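PDB 1U5K: DNA repair protein RecO, which probably takes part in DNA repair and in recombination by the RecF pathway, and carries a bound zinc ion. Local coordinates for residues 28-33 and 108-113; 93-98 and 232-237; 128-134 and 211-215; 135-139 and 193-198; 159-163 and 187-191. One frame throughout, in Å; residues are numbered along the deposited sequence.

Interaction 1: residues 28-33 and 108-113; sequences LTPQGK and FSEQAF
The Phe108 ring lies between Leu28 and Ala112. Leu28 CD2 sits over the centre of one face, 4.2 Å from the ring centroid. Ala112 CB covers the opposite face, nearer the rim. Thr29 O lies at the ring edge, in plane. The Phe113 ring takes Pro30 CD over the centre of one face, 3.9 Å from its centroid, as a CH-pi contact. Leu28 O lies at the edge of this ring, 3.2 Å from Phe113 CE1. This is the tip of a beta hairpin in the N-terminal OB fold, docked on the start of helix 110-125. Strands 23-29 and 32-38 are joined by a type I turn from Thr29 to Gly32. Thr29 OG1 donates to Gly32 O at 2.7 Å, in the carbonyl plane and on a lone pair. Gly32 O also accepts from Thr29 N. Gly32 has a positive phi of 124°, a backbone shape that suits glycine. Ser109 is the N-cap of the helix, and its OG accepts from Ala112 N. Phe103 adds an edge-to-face partner for Phe108. No hydrogen bond runs directly between 28-33 and 108-113. Instead, Gly32 CA makes a CA-H...O contact with Phe108 O at 3.4 Å. One water donates to both Pro30 O (2.8 Å) and Phe108 O (2.7 Å).

Interaction 2: residues 93-98 and 232-237; sequences HLMAEF and WRQLVP
Phe98 N bonds to Leu94 O at 2.8 Å, the shortest hydrogen bond within the two segments. It is a helix bond within 93-98, and both of its residues pack on Trp232. The edge of Phe98 meets one face of Trp232 in a T-shaped pair. The Phe98 ring and the six-membered ring of Trp232 have centroids 4.9 Å apart and planes at 81°. Arg233 CG lies over the opposite face of the indole. Trp232 CG stands between its backbone N and carbonyl carbon (chi1 65°), which brings the indole face against Phe98 CD1. Leu94 CD1 meets the indole at its edge, 3.8 Å from Trp232 CE3. On the neighbouring His93, Leu235 CD1 lies over one ring face, toward the rim, 3.7 Å from the ring centroid. Leu94 CB and Leu235 CB also touch, at 3.9 Å. The contact holds the short 3-10 segment that follows helix 211-225 against helix 86-102. Glu97 lays its CB on Trp232 CB, but its carboxylate turns away to a salt bridge with Arg14. Ala84 of the second subunit packs on Leu235 and its Pro81 on His93, placing the contact at the dimer interface. No hydrogen bond crosses between the segments, which implies that ring and methyl packing hold the 3-10 segment on the helix.

Interaction 3: residues 128-134 and 211-215; sequences DPEWVAL and RPALW
Arg211 runs straight from CG to NE (chi2 179°) and carries its guanidinium to the first turn of helix 129-141. Asp128 comes from the opposite direction, with CG turned away from its backbone N. The two meet end-on: Arg211 NH1 donates to Asp128 OD1 at 3.0 Å and Arg211 NH2 to Asp128 OD2 at 2.8 Å. Both acceptors are met on their syn sides, and the two flat groups are 22° from coplanar. Glu130, extended beyond CG, splits its carboxylate between two donors. Arg211 NH1 reaches Glu130 OE1 at 3.0 Å from above the carboxylate plane. Trp215 NE1 reaches Glu130 OE2 at 2.9 Å on the anti side, with OE2 close to the indole plane. Asp128, Glu130 and Arg211 thus form a salt-bridge network between the first turn of helix 129-141 and the early part of helix 211-225, in the C-terminal part of RecO. Helices 129-134 and 211-215 run in roughly the same direction, 34° apart. Asp128 is also the N-cap of its helix, accepting weakly from Trp131 N. Arg211 is held further by Val206 O at its NE, while Trp131 CE3 lies over one face of the guanidinium. Beside the charged groups the contact is apolar. Leu134 CD2 sits over the six-membered ring of Trp215, only 3.4 Å from its centroid, and also touches Leu214 CB at 3.9 Å. Ala133 CB reaches Trp215 CH2 at 4.0 Å.

Interaction 4: residues 135-139 and 193-198; sequences VMSYK and AVRRTV
The side chain of Lys139 reaches from helix 129-141 to the backbone carbonyls of 193-198. Its CB and CG cross Val198 at about a right angle, with Lys139 CG 3.8 Å from Val198 CG1. The chain bends at chi2 (85°), which turns the rest toward the loop. Lys139 CD and CE each lie 3.5 Å from both Val194 O and Arg196 O. At the tip, Lys139 NZ donates to Val194 O at 2.9 Å and to Arg196 O at 2.8 Å. It stands above both carbonyl planes, and more steeply over that of Arg196. Arg195 O is also near, but at a poor angle for a bond. The ammonium group probably offsets the partial negative charge of the two bonded oxygens. A water ties the same backbones by donating to Lys139 O and Val194 O. Around the lysine the contact is apolar. Val198 CG1 also meets Met136 SD at 3.7 Å, and Val198 CB meets Val135 CG1 at 4.0 Å. Tyr138 CB lies 4.0 Å from Ala193 CB, while Tyr138 OH goes on to Leu214 O. Thr197 caps the next helix through Ala200 N. This is a lysine of one helix capping loop carbonyls, here in the connection between helices 184-192 and 198-203 of the C-terminal region.

Interaction 5: residues 159-163 and 187-191; sequences PDPEH and LDFLR
Arg191 and Leu187, one turn apart on helix 184-192, face the loop 159-163 beside the zinc-binding module. The zinc ion is bound by Cys153, Cys156, Cys173 and Cys176, consistent with a zinc ribbon. Pro161 lies next to this site, its side chain about 4 Å from that of Cys153. The direct polar link is slight. Arg191 NH2 gives Pro161 O a weak hydrogen bond of 3.3 Å, with the oxygen near the guanidinium plane. Glu162 OE2 is 4.1 Å from Arg191 NH2, beyond a salt bridge, though the opposite charges may still attract. The apolar part rests on Leu187. Leu187 CD1 touches Glu162 CG at 3.7 Å, and the two side chains cross at about a right angle. The same CD1 also lies over one face of the Arg191 guanidinium, toward the rim. Arg191 is extended from CG to NE (chi2 174°), which carries its guanidinium to the loop backbone. Water-mediated bonds do much of the joining, with both waters in the guanidinium plane. One accepts from Arg191 NE at 2.8 Å and donates to Pro161 O at 2.9 Å. The other accepts from Arg191 NH1 at 3.2 Å and donates to Glu162 OE2 at 3.0 Å.

Interactions 2 and 3 are the buried contacts, and they touch where Val236 and Pro237 pack on Trp215. Their chemistry differs: interaction 2 is apolar and aromatic, while interaction 3 holds a charged network beside an apolar layer. Interaction 4 is partly buried and touches interaction 2 through Ser137. Interactions 3 and 4 share helix 129-141, and Tyr138 OH probably bonds to Leu214 O between them. Interaction 5 joins this group through Phe189 and the Arg196-Asp188 salt bridge. It lies farthest out, its centre about 23 Å from the chain centre, and is bridged by two waters besides a weak direct bond. Interaction 1, partly buried, touches none of the others. Of the five, its segments join the OB fold to the helices.

Interaction 1: residues 28-33 and 108-113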
# COMPACT_ATOMS: atom_id res chain seq x y z
N LEU A 28 11.10 0.17 -15.81
CA LEU A 28 11.73 1.46 -15.98
C LEU A 28 12.83 1.31 -17.03
O LEU A 28 13.65 0.41 -16.94
CB LEU A 28 12.25 1.97 -14.64
CG LEU A 28 11.18 2.19 -13.58
CD1 LEU A 28 11.91 2.69 -12.36
CD2 LEU A 28 10.07 3.11 -14.03
N THR A 29 12.80 2.20 -18.01
CA THR A 29 13.70 2.23 -19.16
C THR A 29 14.24 3.62 -19.46
O THR A 29 13.63 4.61 -19.05
CB THR A 29 13.01 1.72 -20.45
OG1 THR A 29 12.26 2.76 -21.10
CG2 THR A 29 12.03 0.62 -20.12
N PRO A 30 15.34 3.70 -20.21
CA PRO A 30 15.91 5.00 -20.57
C PRO A 30 14.97 5.87 -21.40
O PRO A 30 15.15 7.09 -21.38
CB PRO A 30 17.22 4.65 -21.30
CG PRO A 30 17.10 3.25 -21.72
CD PRO A 30 16.15 2.59 -20.75
N GLN A 31 13.95 5.28 -22.01
CA GLN A 31 12.94 6.04 -22.73
C GLN A 31 11.61 6.23 -22.00
O GLN A 31 10.64 6.67 -22.60
CB GLN A 31 12.65 5.37 -24.08
CG GLN A 31 13.91 5.04 -24.87
CD GLN A 31 13.57 4.48 -26.25
OE1 GLN A 31 13.75 3.29 -26.55
NE2 GLN A 31 13.07 5.35 -27.11
N GLY A 32 11.56 5.92 -20.71
CA GLY A 32 10.36 6.15 -19.94
C GLY A 32 9.87 4.88 -19.27
O GLY A 32 10.46 3.81 -19.39
N LYS A 33 8.77 5.03 -18.54
CA LYS A 33 8.10 3.89 -17.93
C LYS A 33 7.38 3.09 -19.00
O LYS A 33 6.80 3.71 -19.89
CB LYS A 33 7.06 4.40 -16.94
CG LYS A 33 7.53 5.06 -15.65
CD LYS A 33 6.26 5.35 -14.84
CE LYS A 33 6.40 6.47 -13.86
NZ LYS A 33 5.47 6.34 -12.69
N PHE A 108 10.01 10.37 -16.56
CA PHE A 108 11.11 9.43 -16.37
C PHE A 108 12.14 9.39 -17.49
O PHE A 108 11.98 8.71 -18.49
CB PHE A 108 10.63 8.01 -16.07
CG PHE A 108 11.68 7.16 -15.40
CD1 PHE A 108 11.97 7.29 -14.06
CD2 PHE A 108 12.41 6.24 -16.13
CE1 PHE A 108 12.94 6.49 -13.46
CE2 PHE A 108 13.36 5.43 -15.56
CZ PHE A 108 13.63 5.55 -14.21
N SER A 109 13.24 10.09 -17.26
CA SER A 109 14.24 10.39 -18.28
C SER A 109 15.36 9.36 -18.29
O SER A 109 15.45 8.52 -17.39
CB SER A 109 14.88 11.74 -17.97
OG SER A 109 15.45 11.74 -16.66
N GLU A 110 16.23 9.44 -19.28
CA GLU A 110 17.40 8.58 -19.32
C GLU A 110 18.28 8.75 -18.08
O GLU A 110 18.82 7.78 -17.57
CB GLU A 110 18.23 8.79 -20.59
CG GLU A 110 19.43 7.85 -20.63
CD GLU A 110 20.09 7.69 -21.98
OE1 GLU A 110 19.80 8.48 -22.90
OE2 GLU A 110 20.94 6.77 -22.12
N GLN A 111 18.43 9.98 -17.61
CA GLN A 111 19.26 10.27 -16.45
C GLN A 111 18.68 9.57 -15.22
O GLN A 111 19.39 9.00 -14.40
CB GLN A 111 19.37 11.78 -16.22
CG GLN A 111 20.15 12.54 -17.29
CD GLN A 111 19.41 12.82 -18.58
OE1 GLN A 111 18.19 12.65 -18.69
NE2 GLN A 111 20.16 13.27 -19.58
N ALA A 112 17.35 9.57 -15.13
CA ALA A 112 16.62 8.92 -14.05
C ALA A 112 16.82 7.42 -14.14
O ALA A 112 17.12 6.80 -13.13
CB ALA A 112 15.14 9.31 -14.09
N PHE A 113 16.72 6.85 -15.34
CA PHE A 113 16.97 5.44 -15.54
C PHE A 113 18.36 5.05 -15.04
O PHE A 113 18.52 4.07 -14.30
CB PHE A 113 16.82 4.97 -17.00
CG PHE A 113 17.21 3.52 -17.16
CD1 PHE A 113 16.35 2.51 -16.75
CD2 PHE A 113 18.48 3.16 -17.59
CE1 PHE A 113 16.72 1.19 -16.81
CE2 PHE A 113 18.87 1.84 -17.65
CZ PHE A 113 18.00 0.86 -17.26
O HOH W 1 12.95 8.83 -20.96

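Interaction 2: residues 93-98 and 232-237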
# COMPACT_ATOMS: atom_id res chain seq x y z
N HIS A 93 13.33 -3.17 -3.54
CA HIS A 93 11.88 -3.06 -3.65
C HIS A 93 11.39 -1.65 -3.31
O HIS A 93 10.56 -1.10 -4.01
CB HIS A 93 11.30 -4.10 -2.72
CG HIS A 93 9.85 -4.40 -2.89
ND1 HIS A 93 9.18 -4.24 -4.08
CD2 HIS A 93 8.95 -4.93 -2.02
CE1 HIS A 93 7.93 -4.64 -3.93
NE2 HIS A 93 7.76 -5.02 -2.68
N LEU A 94 11.95 -1.06 -2.26
CA LEU A 94 11.71 0.34 -1.95
C LEU A 94 12.08 1.26 -3.12
O LEU A 94 11.28 2.11 -3.49
CB LEU A 94 12.42 0.73 -0.66
CG LEU A 94 12.44 2.20 -0.24
CD1 LEU A 94 11.03 2.75 -0.13
CD2 LEU A 94 13.15 2.30 1.09
N MET A 95 13.27 1.11 -3.69
CA MET A 95 13.68 2.00 -4.78
C MET A 95 12.69 1.86 -5.93
O MET A 95 12.35 2.87 -6.53
CB MET A 95 15.08 1.69 -5.30
CG MET A 95 16.13 1.94 -4.22
SD MET A 95 16.25 3.64 -3.68
CE MET A 95 15.08 3.72 -2.43
N ALA A 96 12.27 0.64 -6.22
CA ALA A 96 11.37 0.38 -7.34
C ALA A 96 10.03 1.11 -7.18
O ALA A 96 9.61 1.84 -8.08
CB ALA A 96 11.17 -1.10 -7.55
N GLU A 97 9.39 0.93 -6.03
CA GLU A 97 8.07 1.52 -5.79
C GLU A 97 8.19 3.03 -5.58
O GLU A 97 7.36 3.82 -6.02
CB GLU A 97 7.37 0.80 -4.62
CG GLU A 97 6.95 -0.63 -4.93
CD GLU A 97 5.78 -0.73 -5.91
OE1 GLU A 97 5.14 0.29 -6.25
OE2 GLU A 97 5.48 -1.86 -6.33
N PHE A 98 9.30 3.47 -5.00
CA PHE A 98 9.52 4.89 -4.78
C PHE A 98 9.70 5.59 -6.12
O PHE A 98 9.07 6.62 -6.38
CB PHE A 98 10.77 5.13 -3.92
CG PHE A 98 11.17 6.58 -3.83
CD1 PHE A 98 10.51 7.46 -2.99
CD2 PHE A 98 12.21 7.06 -4.61
CE1 PHE A 98 10.91 8.81 -2.92
CE2 PHE A 98 12.61 8.38 -4.52
CZ PHE A 98 11.94 9.26 -3.70
N TRP A 232 4.56 3.11 -1.52
CA TRP A 232 5.97 2.83 -1.31
C TRP A 232 6.40 3.06 0.12
O TRP A 232 7.41 2.51 0.57
CB TRP A 232 6.81 3.68 -2.26
CG TRP A 232 6.74 5.14 -2.02
CD1 TRP A 232 5.90 6.01 -2.63
CD2 TRP A 232 7.55 5.92 -1.12
NE1 TRP A 232 6.09 7.28 -2.14
CE2 TRP A 232 7.12 7.25 -1.22
CE3 TRP A 232 8.59 5.62 -0.24
CZ2 TRP A 232 7.71 8.29 -0.50
CZ3 TRP A 232 9.18 6.66 0.49
CH2 TRP A 232 8.71 7.97 0.38
N ARG A 233 5.64 3.85 0.87
CA ARG A 233 5.92 4.04 2.29
C ARG A 233 5.78 2.81 3.17
O ARG A 233 6.40 2.76 4.22
CB ARG A 233 5.07 5.17 2.85
CG ARG A 233 5.46 6.51 2.29
CD ARG A 233 4.29 7.31 1.86
NE ARG A 233 3.51 7.79 2.96
CZ ARG A 233 2.18 7.78 3.04
NH1 ARG A 233 1.37 7.25 2.14
NH2 ARG A 233 1.63 8.32 4.13
N GLN A 234 5.08 1.79 2.69
CA GLN A 234 5.09 0.46 3.30
C GLN A 234 6.49 -0.15 3.41
O GLN A 234 6.77 -1.00 4.27
CB GLN A 234 4.21 -0.45 2.44
CG GLN A 234 2.74 -0.11 2.46
CD GLN A 234 2.21 -0.09 3.88
OE1 GLN A 234 2.22 -1.11 4.58
NE2 GLN A 234 1.84 1.09 4.35
N LEU A 235 7.40 0.27 2.54
CA LEU A 235 8.74 -0.28 2.52
C LEU A 235 9.83 0.54 3.20
O LEU A 235 10.99 0.11 3.23
CB LEU A 235 9.13 -0.57 1.07
CG LEU A 235 8.14 -1.45 0.32
CD1 LEU A 235 8.54 -1.56 -1.14
CD2 LEU A 235 7.93 -2.82 0.97
N VAL A 236 9.49 1.70 3.76
CA VAL A 236 10.49 2.50 4.46
C VAL A 236 10.86 1.77 5.76
O VAL A 236 9.96 1.20 6.37
CB VAL A 236 9.93 3.91 4.72
CG1 VAL A 236 10.85 4.73 5.60
CG2 VAL A 236 9.73 4.62 3.40
N PRO A 237 12.13 1.68 6.16
CA PRO A 237 12.48 0.92 7.36
C PRO A 237 11.60 1.30 8.55
O PRO A 237 11.43 2.49 8.81
CB PRO A 237 13.92 1.33 7.66
CG PRO A 237 14.48 1.72 6.33
CD PRO A 237 13.32 2.26 5.52

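Interaction 3: residues 128-134 and 211-215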
# COMPACT_ATOMS: atom_id res chain seq x y z
N ASP A 128 26.13 -1.06 3.16
CA ASP A 128 25.06 -0.37 3.86
C ASP A 128 23.96 -0.01 2.84
O ASP A 128 23.90 1.11 2.33
CB ASP A 128 25.68 0.87 4.51
CG ASP A 128 24.75 1.56 5.48
OD1 ASP A 128 23.53 1.28 5.51
OD2 ASP A 128 25.21 2.44 6.23
N PRO A 129 23.14 -0.98 2.49
CA PRO A 129 22.10 -0.73 1.48
C PRO A 129 21.06 0.29 1.93
O PRO A 129 20.61 1.00 1.04
CB PRO A 129 21.53 -2.11 1.17
CG PRO A 129 21.84 -2.89 2.35
CD PRO A 129 23.17 -2.41 2.89
N GLU A 130 20.76 0.43 3.22
CA GLU A 130 19.86 1.49 3.66
C GLU A 130 20.41 2.84 3.22
O GLU A 130 19.67 3.70 2.73
CB GLU A 130 19.61 1.50 5.17
CG GLU A 130 18.60 2.58 5.54
CD GLU A 130 18.45 2.84 7.02
OE1 GLU A 130 19.37 2.43 7.74
OE2 GLU A 130 17.43 3.41 7.48
N TRP A 131 21.73 3.03 3.38
CA TRP A 131 22.35 4.30 3.07
C TRP A 131 22.33 4.55 1.56
O TRP A 131 22.13 5.68 1.10
CB TRP A 131 23.78 4.44 3.63
CG TRP A 131 24.32 5.82 3.43
CD1 TRP A 131 25.40 6.16 2.70
CD2 TRP A 131 23.77 7.04 3.94
NE1 TRP A 131 25.56 7.53 2.70
CE2 TRP A 131 24.59 8.09 3.47
CE3 TRP A 131 22.68 7.36 4.75
CZ2 TRP A 131 24.34 9.44 3.77
CZ3 TRP A 131 22.41 8.68 5.01
CH2 TRP A 131 23.26 9.70 4.56
N VAL A 132 22.55 3.50 0.77
CA VAL A 132 22.42 3.64 -0.68
C VAL A 132 21.01 4.16 -1.01
O VAL A 132 20.85 5.10 -1.79
CB VAL A 132 22.71 2.31 -1.41
CG1 VAL A 132 22.55 2.43 -2.91
CG2 VAL A 132 24.14 1.83 -1.13
N ALA A 133 20.00 3.56 -0.40
CA ALA A 133 18.62 3.93 -0.72
C ALA A 133 18.28 5.34 -0.28
O ALA A 133 17.62 6.05 -1.04
CB ALA A 133 17.64 2.92 -0.13
N LEU A 134 18.73 5.78 0.90
CA LEU A 134 18.58 7.16 1.33
C LEU A 134 19.17 8.12 0.32
O LEU A 134 18.53 9.06 -0.15
CB LEU A 134 19.14 7.43 2.72
CG LEU A 134 18.13 7.23 3.84
CD1 LEU A 134 18.85 7.28 5.16
CD2 LEU A 134 16.92 8.17 3.79
N ARG A 211 18.77 8.41 10.97
CA ARG A 211 18.14 8.09 9.70
C ARG A 211 16.62 8.18 9.68
O ARG A 211 16.09 8.63 8.67
CB ARG A 211 18.64 6.75 9.17
CG ARG A 211 20.08 6.79 8.74
CD ARG A 211 20.56 5.44 8.25
NE ARG A 211 22.01 5.45 8.12
CZ ARG A 211 22.75 4.48 7.62
NH1 ARG A 211 22.19 3.36 7.18
NH2 ARG A 211 24.06 4.66 7.51
N PRO A 212 15.92 7.77 10.73
CA PRO A 212 14.46 7.92 10.75
C PRO A 212 14.03 9.35 10.41
O PRO A 212 13.06 9.51 9.66
CB PRO A 212 14.06 7.46 12.15
CG PRO A 212 15.12 6.44 12.48
CD PRO A 212 16.39 7.06 11.93
N ALA A 213 14.74 10.36 10.89
CA ALA A 213 14.47 11.75 10.53
C ALA A 213 14.53 12.01 9.02
O ALA A 213 13.67 12.69 8.46
CB ALA A 213 15.44 12.66 11.24
N LEU A 214 15.55 11.44 8.38
CA LEU A 214 15.72 11.51 6.94
C LEU A 214 14.61 10.81 6.15
O LEU A 214 14.13 11.37 5.16
CB LEU A 214 17.08 10.98 6.52
CG LEU A 214 18.28 11.75 7.08
CD1 LEU A 214 19.58 11.10 6.62
CD2 LEU A 214 18.21 13.18 6.57
N TRP A 215 14.20 9.63 6.59
CA TRP A 215 13.12 8.91 5.94
C TRP A 215 11.83 9.69 6.11
O TRP A 215 11.04 9.78 5.17
CB TRP A 215 12.91 7.49 6.49
CG TRP A 215 13.93 6.54 5.99
CD1 TRP A 215 14.85 5.87 6.76
CD2 TRP A 215 14.18 6.15 4.63
NE1 TRP A 215 15.64 5.09 5.96
CE2 TRP A 215 15.25 5.23 4.65
CE3 TRP A 215 13.62 6.49 3.40
CZ2 TRP A 215 15.77 4.67 3.50
CZ3 TRP A 215 14.14 5.92 2.24
CH2 TRP A 215 15.23 5.03 2.30

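Interaction 4: residues 135-139 and 193-198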
# COMPACT_ATOMS: atom_id res chain seq x y z
N VAL A 135 20.41 7.86 -0.06
CA VAL A 135 21.16 8.74 -0.94
C VAL A 135 20.51 8.83 -2.31
O VAL A 135 20.34 9.92 -2.84
CB VAL A 135 22.63 8.30 -1.04
CG1 VAL A 135 23.32 9.02 -2.17
CG2 VAL A 135 23.30 8.58 0.27
N MET A 136 20.11 7.68 -2.85
CA MET A 136 19.61 7.56 -4.20
C MET A 136 18.19 8.12 -4.28
O MET A 136 17.84 8.82 -5.23
CB MET A 136 19.65 6.10 -4.64
CG MET A 136 21.09 5.57 -4.75
SD MET A 136 22.05 6.45 -5.96
CE MET A 136 21.56 5.70 -7.34
N SER A 137 17.39 7.86 -3.26
CA SER A 137 16.05 8.42 -3.23
C SER A 137 16.05 9.96 -3.20
O SER A 137 15.35 10.62 -3.98
CB SER A 137 15.22 7.63 -2.20
OG SER A 137 15.51 8.14 -0.91
N TYR A 138 16.93 10.57 -2.40
CA TYR A 138 17.06 12.02 -2.38
C TYR A 138 17.62 12.57 -3.69
O TYR A 138 17.13 13.57 -4.24
CB TYR A 138 17.88 12.50 -1.18
CG TYR A 138 17.12 12.73 0.09
CD1 TYR A 138 16.80 11.67 0.93
CD2 TYR A 138 16.69 14.01 0.47
CE1 TYR A 138 16.09 11.89 2.08
CE2 TYR A 138 16.02 14.24 1.66
CZ TYR A 138 15.70 13.16 2.46
OH TYR A 138 15.03 13.30 3.65
N LYS A 139 18.59 11.87 -4.25
CA LYS A 139 19.13 12.25 -5.54
C LYS A 139 18.09 12.26 -6.65
O LYS A 139 18.09 13.15 -7.48
CB LYS A 139 20.32 11.38 -5.95
CG LYS A 139 21.14 11.99 -7.08
CD LYS A 139 22.19 12.99 -6.62
CE LYS A 139 22.91 13.58 -7.83
NZ LYS A 139 23.57 14.87 -7.55
N ALA A 193 22.13 16.88 -0.45
CA ALA A 193 21.96 15.53 -0.98
C ALA A 193 21.54 15.54 -2.44
O ALA A 193 21.99 14.71 -3.23
CB ALA A 193 20.97 14.75 -0.13
N VAL A 194 20.72 16.51 -2.84
CA VAL A 194 20.31 16.60 -4.23
C VAL A 194 21.44 16.94 -5.22
O VAL A 194 21.48 16.37 -6.32
CB VAL A 194 19.11 17.55 -4.36
CG1 VAL A 194 18.78 17.86 -5.81
CG2 VAL A 194 17.93 16.97 -3.62
N ARG A 195 22.37 17.81 -4.83
CA ARG A 195 23.43 18.31 -5.71
C ARG A 195 24.70 17.47 -5.65
O ARG A 195 25.37 17.23 -6.65
CB ARG A 195 23.70 19.79 -5.39
CG ARG A 195 25.09 20.34 -5.69
CD ARG A 195 25.54 21.48 -4.76
NE ARG A 195 26.94 21.34 -4.37
CZ ARG A 195 27.41 20.90 -3.21
NH1 ARG A 195 26.64 20.58 -2.19
NH2 ARG A 195 28.73 20.82 -3.05
N ARG A 196 25.04 17.00 -4.45
CA ARG A 196 26.24 16.19 -4.25
C ARG A 196 26.21 14.93 -5.09
O ARG A 196 25.15 14.30 -5.25
CB ARG A 196 26.28 15.73 -2.80
CG ARG A 196 27.58 15.94 -2.11
CD ARG A 196 27.39 15.80 -0.61
NE ARG A 196 27.78 17.03 0.05
CZ ARG A 196 27.58 17.27 1.33
NH1 ARG A 196 26.97 16.37 2.08
NH2 ARG A 196 28.00 18.42 1.83
N THR A 197 27.37 14.54 -5.60
CA THR A 197 27.46 13.26 -6.29
C THR A 197 27.11 12.13 -5.33
O THR A 197 27.33 12.22 -4.12
CB THR A 197 28.86 13.03 -6.88
OG1 THR A 197 29.80 12.94 -5.81
CG2 THR A 197 29.31 14.20 -7.73
N VAL A 198 26.55 11.05 -5.86
CA VAL A 198 26.24 9.91 -5.01
C VAL A 198 27.51 9.26 -4.44
O VAL A 198 27.56 8.81 -3.30
CB VAL A 198 25.26 8.91 -5.67
CG1 VAL A 198 24.00 9.62 -6.15
CG2 VAL A 198 25.87 8.16 -6.82
O HOH W 2 19.68 15.18 -8.12

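Interaction 5: residues 159-163 and 187-191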
# COMPACT_ATOMS: atom_id res chain seq x y z
N PRO A 159 16.49 32.97 5.68
CA PRO A 159 17.60 32.18 5.13
C PRO A 159 18.10 31.09 6.06
O PRO A 159 18.12 31.24 7.28
CB PRO A 159 18.67 33.23 4.77
CG PRO A 159 18.14 34.53 5.21
CD PRO A 159 16.76 34.41 5.80
N ASP A 160 18.48 29.97 5.47
CA ASP A 160 19.17 28.89 6.17
C ASP A 160 18.41 28.27 7.35
O ASP A 160 18.99 28.11 8.41
CB ASP A 160 20.53 29.40 6.65
CG ASP A 160 21.33 30.00 5.52
OD1 ASP A 160 21.38 29.33 4.47
OD2 ASP A 160 21.86 31.13 5.55
N PRO A 161 17.18 27.83 7.14
CA PRO A 161 16.39 27.20 8.21
C PRO A 161 17.03 25.89 8.66
O PRO A 161 17.59 25.14 7.85
CB PRO A 161 15.04 26.94 7.53
CG PRO A 161 15.35 26.79 6.08
CD PRO A 161 16.50 27.73 5.84
N GLU A 162 16.88 25.57 9.93
CA GLU A 162 17.51 24.38 10.50
C GLU A 162 16.53 23.39 11.10
O GLU A 162 16.93 22.40 11.70
CB GLU A 162 18.50 24.83 11.58
CG GLU A 162 19.59 25.76 11.09
CD GLU A 162 20.65 26.03 12.15
OE1 GLU A 162 20.32 26.00 13.35
OE2 GLU A 162 21.82 26.25 11.77
N HIS A 163 15.23 23.67 10.99
CA HIS A 163 14.26 22.87 11.72
C HIS A 163 13.33 22.07 10.83
O HIS A 163 13.05 22.47 9.69
CB HIS A 163 13.41 23.73 12.65
CG HIS A 163 14.20 24.49 13.68
ND1 HIS A 163 13.98 24.31 15.03
CD2 HIS A 163 15.14 25.45 13.57
CE1 HIS A 163 14.79 25.11 15.71
NE2 HIS A 163 15.51 25.81 14.85
N LEU A 187 21.26 18.00 8.80
CA LEU A 187 21.12 19.25 8.08
C LEU A 187 22.00 19.28 6.86
O LEU A 187 21.62 19.74 5.78
CB LEU A 187 21.50 20.46 8.94
CG LEU A 187 20.37 21.28 9.56
CD1 LEU A 187 21.00 22.47 10.30
CD2 LEU A 187 19.35 21.68 8.50
N ASP A 188 23.22 18.78 7.04
CA ASP A 188 24.16 18.81 5.94
C ASP A 188 23.69 17.92 4.79
O ASP A 188 23.79 18.27 3.61
CB ASP A 188 25.54 18.42 6.46
CG ASP A 188 26.48 18.05 5.36
OD1 ASP A 188 26.65 16.83 5.20
OD2 ASP A 188 27.00 18.87 4.58
N PHE A 189 23.18 16.75 5.14
CA PHE A 189 22.59 15.86 4.15
C PHE A 189 21.42 16.52 3.42
O PHE A 189 21.40 16.59 2.20
CB PHE A 189 22.13 14.55 4.77
CG PHE A 189 21.55 13.60 3.77
CD1 PHE A 189 22.38 12.80 3.01
CD2 PHE A 189 20.18 13.58 3.55
CE1 PHE A 189 21.82 11.93 2.09
CE2 PHE A 189 19.63 12.72 2.61
CZ PHE A 189 20.45 11.88 1.91
N LEU A 190 20.47 17.03 4.20
CA LEU A 190 19.29 17.64 3.62
C LEU A 190 19.62 18.79 2.67
O LEU A 190 19.00 18.89 1.62
CB LEU A 190 18.35 18.09 4.74
CG LEU A 190 17.67 16.99 5.54
CD1 LEU A 190 16.82 17.61 6.62
CD2 LEU A 190 16.87 16.00 4.75
N ARG A 191 20.63 19.60 3.00
CA ARG A 191 20.98 20.76 2.22
C ARG A 191 21.73 20.47 0.93
O ARG A 191 21.68 21.24 -0.03
CB ARG A 191 21.80 21.75 3.06
CG ARG A 191 21.01 22.44 4.16
CD ARG A 191 21.90 23.28 5.05
NE ARG A 191 21.18 24.13 5.98
CZ ARG A 191 21.67 24.63 7.10
NH1 ARG A 191 22.90 24.37 7.49
NH2 ARG A 191 20.92 25.42 7.84
O HOH W 3 18.87 25.50 5.32
O HOH W 4 24.21 25.22 10.29